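Local structure of aminoacyl-tRNA synthetase (Cryptosporidium parvum, 5F9Z) at residues Phe57-Ile62 against Leu275-Ile280; Arg52-Phe57 against Ala300-Ile305; Pro296-Pro301 against Glu403-Leu408. The protein probably catalyses, as a class II prolyl-tRNA synthetase, the ATP-dependent attachment of proline to its tRNA, and here binds an ATP analogue together with the inhibitor halofuginone. All blocks are in the same frame, centred on the assembly; numbering follows the deposited sequence.

Interaction 1: residues Phe57-Ile62 against Leu275-Ile280; sequences FIWETI and LTTRAI. With ANP (phosphoaminophosphonic acid-adenylate ester), chain D.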
# COMPACT_ATOMS: atom_id res chain seq x y z
N PHE A 57 7.92 -3.79 10.58
CA PHE A 57 6.82 -3.72 11.53
C PHE A 57 5.53 -3.30 10.84
O PHE A 57 4.45 -3.83 11.13
CB PHE A 57 7.15 -2.74 12.66
CG PHE A 57 6.02 -2.50 13.62
CD1 PHE A 57 5.06 -1.53 13.37
CD2 PHE A 57 5.92 -3.25 14.79
CE1 PHE A 57 4.02 -1.32 14.25
CE2 PHE A 57 4.88 -3.03 15.68
CZ PHE A 57 3.93 -2.07 15.41
N ILE A 58 5.62 -2.34 9.91
CA ILE A 58 4.42 -1.85 9.23
C ILE A 58 3.82 -2.95 8.37
O ILE A 58 2.59 -3.07 8.27
CB ILE A 58 4.76 -0.59 8.41
CG1 ILE A 58 5.27 0.51 9.33
CG2 ILE A 58 3.54 -0.12 7.63
CD1 ILE A 58 5.45 1.85 8.66
N TRP A 59 4.66 -3.78 7.74
CA TRP A 59 4.13 -4.90 6.97
C TRP A 59 3.52 -5.95 7.89
O TRP A 59 2.49 -6.55 7.56
CB TRP A 59 5.23 -5.52 6.10
CG TRP A 59 4.73 -6.68 5.31
CD1 TRP A 59 5.07 -8.00 5.48
CD2 TRP A 59 3.79 -6.65 4.23
NE1 TRP A 59 4.41 -8.78 4.57
CE2 TRP A 59 3.61 -7.98 3.79
CE3 TRP A 59 3.08 -5.63 3.60
CZ2 TRP A 59 2.76 -8.31 2.74
CZ3 TRP A 59 2.23 -5.96 2.56
CH2 TRP A 59 2.08 -7.28 2.14
N GLU A 60 4.15 -6.20 9.04
CA GLU A 60 3.57 -7.13 10.01
C GLU A 60 2.22 -6.62 10.51
O GLU A 60 1.31 -7.42 10.78
CB GLU A 60 4.53 -7.33 11.18
CG GLU A 60 5.76 -8.15 10.84
CD GLU A 60 6.65 -8.40 12.04
OE1 GLU A 60 6.89 -7.45 12.81
OE2 GLU A 60 7.10 -9.55 12.21
N THR A 61 2.07 -5.31 10.65
CA THR A 61 0.79 -4.74 11.04
C THR A 61 -0.23 -4.88 9.91
O THR A 61 -1.38 -5.27 10.14
CB THR A 61 0.95 -3.27 11.44
OG1 THR A 61 1.95 -3.17 12.46
CG2 THR A 61 -0.36 -2.71 11.96
N ILE A 62 0.18 -4.56 8.68
CA ILE A 62 -0.68 -4.78 7.52
C ILE A 62 -1.06 -6.25 7.42
O ILE A 62 -2.22 -6.59 7.16
CB ILE A 62 0.01 -4.28 6.24
CG1 ILE A 62 0.16 -2.76 6.25
CG2 ILE A 62 -0.76 -4.74 5.00
CD1 ILE A 62 0.94 -2.21 5.08
N LEU A 275 -2.02 -8.10 -2.47
CA LEU A 275 -1.52 -6.85 -1.91
C LEU A 275 -0.07 -7.07 -1.49
O LEU A 275 0.26 -8.10 -0.91
CB LEU A 275 -2.37 -6.38 -0.71
CG LEU A 275 -2.00 -5.05 -0.04
CD1 LEU A 275 -3.26 -4.33 0.42
CD2 LEU A 275 -1.06 -5.27 1.13
N THR A 276 0.78 -6.09 -1.79
CA THR A 276 2.22 -6.23 -1.60
C THR A 276 2.74 -5.16 -0.66
O THR A 276 2.00 -4.29 -0.19
CB THR A 276 2.95 -6.13 -2.94
OG1 THR A 276 2.85 -4.79 -3.43
CG2 THR A 276 2.33 -7.07 -3.96
N THR A 277 4.05 -5.22 -0.39
CA THR A 277 4.76 -4.21 0.38
C THR A 277 4.76 -2.84 -0.30
O THR A 277 5.27 -1.88 0.30
CB THR A 277 6.20 -4.66 0.65
OG1 THR A 277 6.74 -5.25 -0.54
CG2 THR A 277 6.23 -5.66 1.78
N ARG A 278 4.24 -2.74 -1.52
CA ARG A 278 4.06 -1.44 -2.16
C ARG A 278 3.21 -0.50 -1.30
O ARG A 278 3.42 0.72 -1.32
CB ARG A 278 3.42 -1.62 -3.54
CG ARG A 278 2.85 -0.36 -4.16
CD ARG A 278 2.18 -0.66 -5.49
NE ARG A 278 3.15 -1.04 -6.52
CZ ARG A 278 2.86 -1.14 -7.81
NH1 ARG A 278 1.63 -0.88 -8.24
NH2 ARG A 278 3.80 -1.49 -8.68
N ALA A 279 2.26 -1.06 -0.54
CA ALA A 279 1.41 -0.24 0.32
C ALA A 279 2.23 0.62 1.27
O ALA A 279 1.86 1.76 1.57
CB ALA A 279 0.45 -1.13 1.10
N ILE A 280 3.36 0.09 1.74
CA ILE A 280 4.22 0.86 2.64
C ILE A 280 4.80 2.07 1.91
O ILE A 280 4.79 3.19 2.43
CB ILE A 280 5.33 -0.03 3.22
CG1 ILE A 280 4.71 -1.25 3.92
CG2 ILE A 280 6.20 0.76 4.19
CD1 ILE A 280 5.73 -2.20 4.51
PG ANP D . 2.31 -4.10 -13.04
O1G ANP D . 2.14 -3.95 -14.51
O2G ANP D . 2.61 -2.69 -12.40
O3G ANP D . 3.53 -5.06 -12.74
PB ANP D . 0.97 -6.37 -12.06
O1B ANP D . -0.10 -7.12 -12.91
O2B ANP D . 2.32 -6.90 -12.39
N3B ANP D . 0.89 -4.72 -12.37
PA ANP D . 0.01 -7.92 -10.00
O1A ANP D . 0.70 -9.12 -10.53
O2A ANP D . -1.48 -7.84 -10.34
O3A ANP D . 0.68 -6.58 -10.54
O5' ANP D . 0.24 -7.88 -8.43
C5' ANP D . -0.78 -7.42 -7.52
C4' ANP D . -0.39 -6.06 -6.99
O4' ANP D . 0.96 -6.11 -6.51
C3' ANP D . -0.41 -4.93 -8.01
O3' ANP D . -1.71 -4.36 -8.11
C2' ANP D . 0.61 -3.94 -7.44
O2' ANP D . -0.01 -3.03 -6.53
C1' ANP D . 1.59 -4.85 -6.70
N9 ANP D . 2.85 -5.08 -7.40
C8 ANP D . 3.01 -5.51 -8.70
N7 ANP D . 4.26 -5.63 -9.07
C5 ANP D . 4.98 -5.28 -7.94
C6 ANP D . 6.36 -5.21 -7.67
N6 ANP D . 7.30 -5.50 -8.57
N1 ANP D . 6.74 -4.81 -6.43
C2 ANP D . 5.80 -4.52 -5.53
N3 ANP D . 4.47 -4.55 -5.67
C4 ANP D . 4.12 -4.94 -6.90

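Interaction 2: residues Arg52-Phe57 against Ala300-Ile305; sequences RPWSYF and APVQVI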
# COMPACT_ATOMS: atom_id res chain seq x y z
N ARG A 52 14.28 -3.35 7.09
CA ARG A 52 14.69 -3.21 8.48
C ARG A 52 13.46 -3.20 9.38
O ARG A 52 12.34 -2.97 8.92
CB ARG A 52 15.51 -1.93 8.66
CG ARG A 52 16.80 -1.92 7.85
CD ARG A 52 17.67 -0.72 8.18
NE ARG A 52 18.24 -0.81 9.52
CZ ARG A 52 19.13 0.06 10.00
NH1 ARG A 52 19.54 1.08 9.26
NH2 ARG A 52 19.60 -0.10 11.23
N PRO A 53 13.64 -3.48 10.68
CA PRO A 53 12.47 -3.61 11.58
C PRO A 53 11.53 -2.42 11.56
O PRO A 53 10.32 -2.60 11.76
CB PRO A 53 13.13 -3.78 12.96
CG PRO A 53 14.42 -4.44 12.67
CD PRO A 53 14.89 -3.87 11.36
N TRP A 54 12.02 -1.20 11.32
CA TRP A 54 11.15 -0.04 11.36
C TRP A 54 10.13 -0.06 10.23
O TRP A 54 9.01 0.43 10.40
CB TRP A 54 11.97 1.25 11.31
CG TRP A 54 11.24 2.44 11.86
CD1 TRP A 54 10.65 3.44 11.15
CD2 TRP A 54 11.03 2.74 13.25
NE1 TRP A 54 10.08 4.35 12.01
CE2 TRP A 54 10.30 3.94 13.30
CE3 TRP A 54 11.39 2.11 14.44
CZ2 TRP A 54 9.91 4.53 14.51
CZ3 TRP A 54 11.01 2.69 15.64
CH2 TRP A 54 10.28 3.89 15.66
N SER A 55 10.49 -0.62 9.08
CA SER A 55 9.54 -0.79 7.98
C SER A 55 8.84 -2.14 8.03
O SER A 55 7.66 -2.24 7.69
CB SER A 55 10.24 -0.61 6.63
OG SER A 55 11.19 -1.64 6.41
N TYR A 56 9.56 -3.19 8.45
CA TYR A 56 8.95 -4.52 8.48
C TYR A 56 7.85 -4.62 9.53
O TYR A 56 6.95 -5.45 9.40
CB TYR A 56 10.02 -5.58 8.73
CG TYR A 56 9.50 -6.99 8.55
CD1 TYR A 56 9.20 -7.49 7.29
CD2 TYR A 56 9.30 -7.82 9.65
CE1 TYR A 56 8.72 -8.77 7.12
CE2 TYR A 56 8.82 -9.11 9.49
CZ TYR A 56 8.53 -9.58 8.22
OH TYR A 56 8.06 -10.86 8.05
N PHE A 57 7.92 -3.79 10.58
CA PHE A 57 6.82 -3.72 11.53
C PHE A 57 5.53 -3.30 10.84
O PHE A 57 4.45 -3.83 11.13
CB PHE A 57 7.15 -2.74 12.66
CG PHE A 57 6.02 -2.50 13.62
CD1 PHE A 57 5.06 -1.53 13.37
CD2 PHE A 57 5.92 -3.25 14.79
CE1 PHE A 57 4.02 -1.32 14.25
CE2 PHE A 57 4.88 -3.03 15.68
CZ PHE A 57 3.93 -2.07 15.41
N ALA A 300 2.56 3.07 13.04
CA ALA A 300 3.81 3.60 13.56
C ALA A 300 4.43 2.62 14.55
O ALA A 300 3.76 2.23 15.52
CB ALA A 300 3.60 4.96 14.23
N PRO A 301 5.68 2.18 14.35
CA PRO A 301 6.29 1.24 15.31
C PRO A 301 6.32 1.78 16.73
O PRO A 301 6.09 1.02 17.69
CB PRO A 301 7.70 1.03 14.75
CG PRO A 301 7.57 1.35 13.29
CD PRO A 301 6.56 2.45 13.20
N VAL A 302 6.59 3.07 16.90
CA VAL A 302 6.53 3.73 18.19
C VAL A 302 5.60 4.93 18.05
O VAL A 302 5.88 5.85 17.28
CB VAL A 302 7.92 4.18 18.68
CG1 VAL A 302 7.79 4.99 19.96
CG2 VAL A 302 8.81 2.97 18.90
N GLN A 303 4.48 4.90 18.78
CA GLN A 303 3.52 5.99 18.69
C GLN A 303 3.93 7.18 19.56
O GLN A 303 3.73 8.33 19.17
CB GLN A 303 2.13 5.49 19.10
CG GLN A 303 1.55 4.45 18.16
CD GLN A 303 0.29 3.81 18.71
OE1 GLN A 303 0.16 3.60 19.91
NE2 GLN A 303 -0.65 3.51 17.82
N VAL A 304 4.51 6.91 20.73
CA VAL A 304 4.94 7.96 21.65
C VAL A 304 6.36 7.65 22.09
O VAL A 304 6.65 6.54 22.55
CB VAL A 304 4.01 8.06 22.87
CG1 VAL A 304 4.54 9.10 23.85
CG2 VAL A 304 2.59 8.40 22.45
N ILE A 305 7.24 8.64 21.96
CA ILE A 305 8.60 8.55 22.48
C ILE A 305 8.70 9.52 23.65
O ILE A 305 8.34 10.70 23.53
CB ILE A 305 9.66 8.84 21.40
CG1 ILE A 305 11.07 8.69 21.97
CG2 ILE A 305 9.46 10.22 20.77
CD1 ILE A 305 11.42 7.26 22.32

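Interaction 3: residues Pro296-Pro301 against Glu403-Leu408; sequences PPKVAP and EFQNRL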
# COMPACT_ATOMS: atom_id res chain seq x y z
N PRO A 296 1.06 6.94 10.12
CA PRO A 296 -0.22 6.83 10.81
C PRO A 296 -0.05 6.11 12.13
O PRO A 296 0.72 5.14 12.22
CB PRO A 296 -1.08 6.01 9.83
CG PRO A 296 -0.44 6.21 8.50
CD PRO A 296 1.03 6.33 8.78
N PRO A 297 -0.73 6.57 13.19
CA PRO A 297 -0.59 5.91 14.49
C PRO A 297 -0.92 4.42 14.48
O PRO A 297 -0.42 3.69 15.34
CB PRO A 297 -1.56 6.68 15.39
CG PRO A 297 -1.64 8.03 14.76
CD PRO A 297 -1.53 7.80 13.27
N LYS A 298 -1.73 3.95 13.53
CA LYS A 298 -2.09 2.54 13.48
C LYS A 298 -0.96 1.66 12.97
O LYS A 298 -1.02 0.44 13.17
CB LYS A 298 -3.33 2.34 12.61
CG LYS A 298 -4.61 2.87 13.24
CD LYS A 298 -5.83 2.43 12.45
CE LYS A 298 -7.12 2.81 13.16
NZ LYS A 298 -8.32 2.36 12.40
N VAL A 299 0.06 2.23 12.33
CA VAL A 299 1.19 1.45 11.82
C VAL A 299 2.53 1.96 12.32
O VAL A 299 3.56 1.34 12.03
CB VAL A 299 1.18 1.40 10.28
CG1 VAL A 299 -0.07 0.72 9.77
CG2 VAL A 299 1.30 2.81 9.70
N ALA A 300 2.56 3.07 13.04
CA ALA A 300 3.81 3.60 13.56
C ALA A 300 4.43 2.62 14.55
O ALA A 300 3.76 2.23 15.52
CB ALA A 300 3.60 4.96 14.23
N PRO A 301 5.68 2.18 14.35
CA PRO A 301 6.29 1.24 15.31
C PRO A 301 6.32 1.78 16.73
O PRO A 301 6.09 1.02 17.69
CB PRO A 301 7.70 1.03 14.75
CG PRO A 301 7.57 1.35 13.29
CD PRO A 301 6.56 2.45 13.20
N GLU A 403 -7.09 11.46 16.51
CA GLU A 403 -7.14 12.69 15.74
C GLU A 403 -6.00 12.74 14.73
O GLU A 403 -6.17 13.24 13.61
CB GLU A 403 -7.08 13.90 16.67
CG GLU A 403 -7.23 15.24 15.97
CD GLU A 403 -6.87 16.41 16.87
OE1 GLU A 403 -6.65 17.51 16.34
OE2 GLU A 403 -6.80 16.21 18.10
N PHE A 404 -4.82 12.24 15.11
CA PHE A 404 -3.69 12.16 14.19
C PHE A 404 -4.06 11.33 12.96
O PHE A 404 -3.82 11.75 11.82
CB PHE A 404 -2.49 11.56 14.91
CG PHE A 404 -1.16 11.87 14.27
CD1 PHE A 404 -0.84 11.40 13.01
CD2 PHE A 404 -0.21 12.61 14.96
CE1 PHE A 404 0.39 11.69 12.44
CE2 PHE A 404 1.02 12.90 14.40
CZ PHE A 404 1.31 12.43 13.13
N GLN A 405 -4.64 10.15 13.18
CA GLN A 405 -5.01 9.27 12.07
C GLN A 405 -6.02 9.95 11.15
O GLN A 405 -5.87 9.91 9.92
CB GLN A 405 -5.58 7.96 12.62
CG GLN A 405 -5.92 6.93 11.57
CD GLN A 405 -4.74 6.07 11.18
OE1 GLN A 405 -3.73 6.03 11.88
NE2 GLN A 405 -4.86 5.37 10.05
N ASN A 406 -7.05 10.57 11.72
CA ASN A 406 -8.07 11.22 10.90
C ASN A 406 -7.49 12.40 10.13
O ASN A 406 -7.87 12.64 8.97
CB ASN A 406 -9.23 11.67 11.78
CG ASN A 406 -10.23 12.53 11.03
OD1 ASN A 406 -11.08 12.03 10.30
ND2 ASN A 406 -10.13 13.84 11.22
N ARG A 407 -6.56 13.14 10.74
CA ARG A 407 -5.99 14.31 10.08
C ARG A 407 -5.14 13.91 8.88
O ARG A 407 -5.16 14.59 7.84
CB ARG A 407 -5.17 15.13 11.08
CG ARG A 407 -4.47 16.33 10.47
CD ARG A 407 -3.76 17.17 11.53
NE ARG A 407 -2.78 16.40 12.29
CZ ARG A 407 -2.98 15.96 13.53
NH1 ARG A 407 -4.12 16.21 14.15
NH2 ARG A 407 -2.02 15.27 14.14
N LEU A 408 -4.38 12.82 8.99
CA LEU A 408 -3.57 12.36 7.87
C LEU A 408 -4.45 11.95 6.69
O LEU A 408 -4.18 12.32 5.54
CB LEU A 408 -2.69 11.19 8.30
CG LEU A 408 -1.50 11.48 9.21
CD1 LEU A 408 -0.66 10.23 9.39
CD2 LEU A 408 -0.66 12.62 8.66

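Interaction 1: residues Phe57-Ile62 against Leu275-Ile280
Trp-59 reaches from helix 53-71 into the turn where strand 265-276 gives way to helix 278-287. Its CG lies anti to the backbone N (chi1 179°), which sends the indole across the gap. Over one face of the six-membered ring stands the methyl of Thr-277, a CH-pi contact with CG2 3.8 Å from the ring centroid. The rim of the ring meets backbone: Leu-275 O lies in the ring plane, 3.6 Å from Trp-59 CH2, where the ring hydrogens carry partial positive charge. Trp-59 CZ3 touches Leu-275 CD2 at 3.7 Å and, neither face-on nor edge-on, Thr-276 O at 3.2 Å.

Branched aliphatic residues fill the rest. Ile-280 CD1 extends toward helix 53-71, 3.7 Å from Trp-59 CB, while Ile-58 CG2 and Ile-62 CD1 both rest near Ile-280 CG1. Ile-62 CG2 meets Leu-275 CD2 at 3.9 Å, the side chains about perpendicular.

On the far side of the turn the chemistry becomes polar. Thr-276 OG1 caps the helix by accepting the N-H of Arg-278, and binds N3 of the adenine by donating to ANP N3 (2.8 Å). Arg-278 NE bonds to Ile-164 O and NH1 to Gln-239 O, which hold the guanidinium face over ANP C2'. The Thr-276 hydroxyl and Arg-278 guanidinium thus point to the ligand while the apolar side packs on helix 53-71, consistent with motif 3 of class II synthetases, a strand-turn-helix carrying an arginine over the nucleotide.

Interaction 2: residues Arg52-Phe57 against Ala300-Ile305
Trp-54 lays its indole over the ring of Pro-301, whose CB sits 3.7 Å from the centroid of the six-membered ring and only 8° off the ring normal. Pro-301 CG lies over the same face, 3.7 Å from Trp-54 CD2, so the pyrrolidine presents its CB and CG hydrogens to the pi cloud, a classic proline-tryptophan CH-pi contact. Beyond it, Val-302 CG2 touches Trp-54 CH2 at 3.7 Å and extends the apolar cover to the far end of the indole.

Phe-57, one helical turn on, takes the other flank of the proline. A chi1 of 175° swings its ring out from the helix toward the loop, and Pro-301 CA stands over one face of that ring, 3.9 Å from the centroid and 24° off the normal. Phe-57 CD1 also meets Pro-301 CG. The proline is therefore wedged between two aromatic faces spaced three residues apart on one helix, and its rigid, flat-sided pyrrolidine can meet an aromatic face on each of two flanks. The backbone takes part as well: Trp-54 O lies 3.4 Å from Pro-301 CG.

The indole nitrogen is satisfied elsewhere, by Lys-357 O, and Lys-357 also makes a cation-pi contact with the ring. Trp-54 touches Trp-354 of helix 347-356 too, while Arg-336 holds Ala-300 O and packs on Phe-57. The start of helix 53-71 consequently sits against the loop that leads into strand 304-308, which lies between strands 337-339 and 361-365 in what is probably the anticodon-binding domain.

Interaction 3: residues Pro296-Pro301 against Glu403-Leu408
Gln-405 carries the polar part of this contact, its amide reaching from helix 393-417 toward the Pro-296 to Lys-298 turn. Gln-405 OE1 accepts a weak hydrogen bond from Lys-298 N at 3.3 Å, with an N-H...O angle of 155°. Prolines at 296 and 297 have no N-H to offer, so the lysine amide is the first donor available along this run. The side chain gets there by first running outward from the helix and then bending at chi2 (86°), which swings the amide round to the turn. Its other end has a separate partner, NE2 donating to Leu-202 O; both ends thus have a partner, one of them weak, which should bias the amide's orientation.

C-H groups crowd round the same oxygen. Pro-297 CD approaches Gln-405 OE1 at 3.1 Å and Pro-296 CB comes to 3.4 Å from it, while the methylenes of Lys-298 run across the amide at about a right angle, CG 3.6 Å from OE1. The extended lysine chain carries its ammonium onward to a weak bond with Asp-201 O.

Apolar packing completes the interface. Pro-297 CG rests on Phe-404 CB at 3.6 Å, and the two side chains meet at a slant. Leu-408, one turn further along the helix than Phe-404, places CD1 3.7 Å from Pro-296 CA. Pro-296 also packs on Met-283 and His-287, so the loop lies between helix 278-287 and helix 393-417. Backbone bonds from Val-299 N and Ala-300 N to Pro-296 O tighten the turn itself.

Prolines suit this site because they offer rigid, compact hydrocarbon to the helix and bring no N-H that would need an acceptor. The chemistry implies a mainly apolar, buried seam with one glutamine bridging the turn and Leu-202.

In the fold
From the N terminus, helix 53-71 is the first of these elements and serves two contacts in succession. Its opening turn pairs with 300-305 in interaction 2, closing a loop of 242 intervening residues, and its next turns pair with 275-280 in interaction 1, whose loop is nested inside that one; Phe-57 belongs to both segments. Interaction 3 opens only after interaction 1 has closed; its segment 296-301 shares Ala-300 and Pro-301 with interaction 2, so it begins where interaction 2 ends, the two following one another with a shared overlap, and it closes on helix 393-417. Together they tie the nucleotide-binding core to the entry of the five-stranded sheet containing strand 304-308 and to the long helix 393-417.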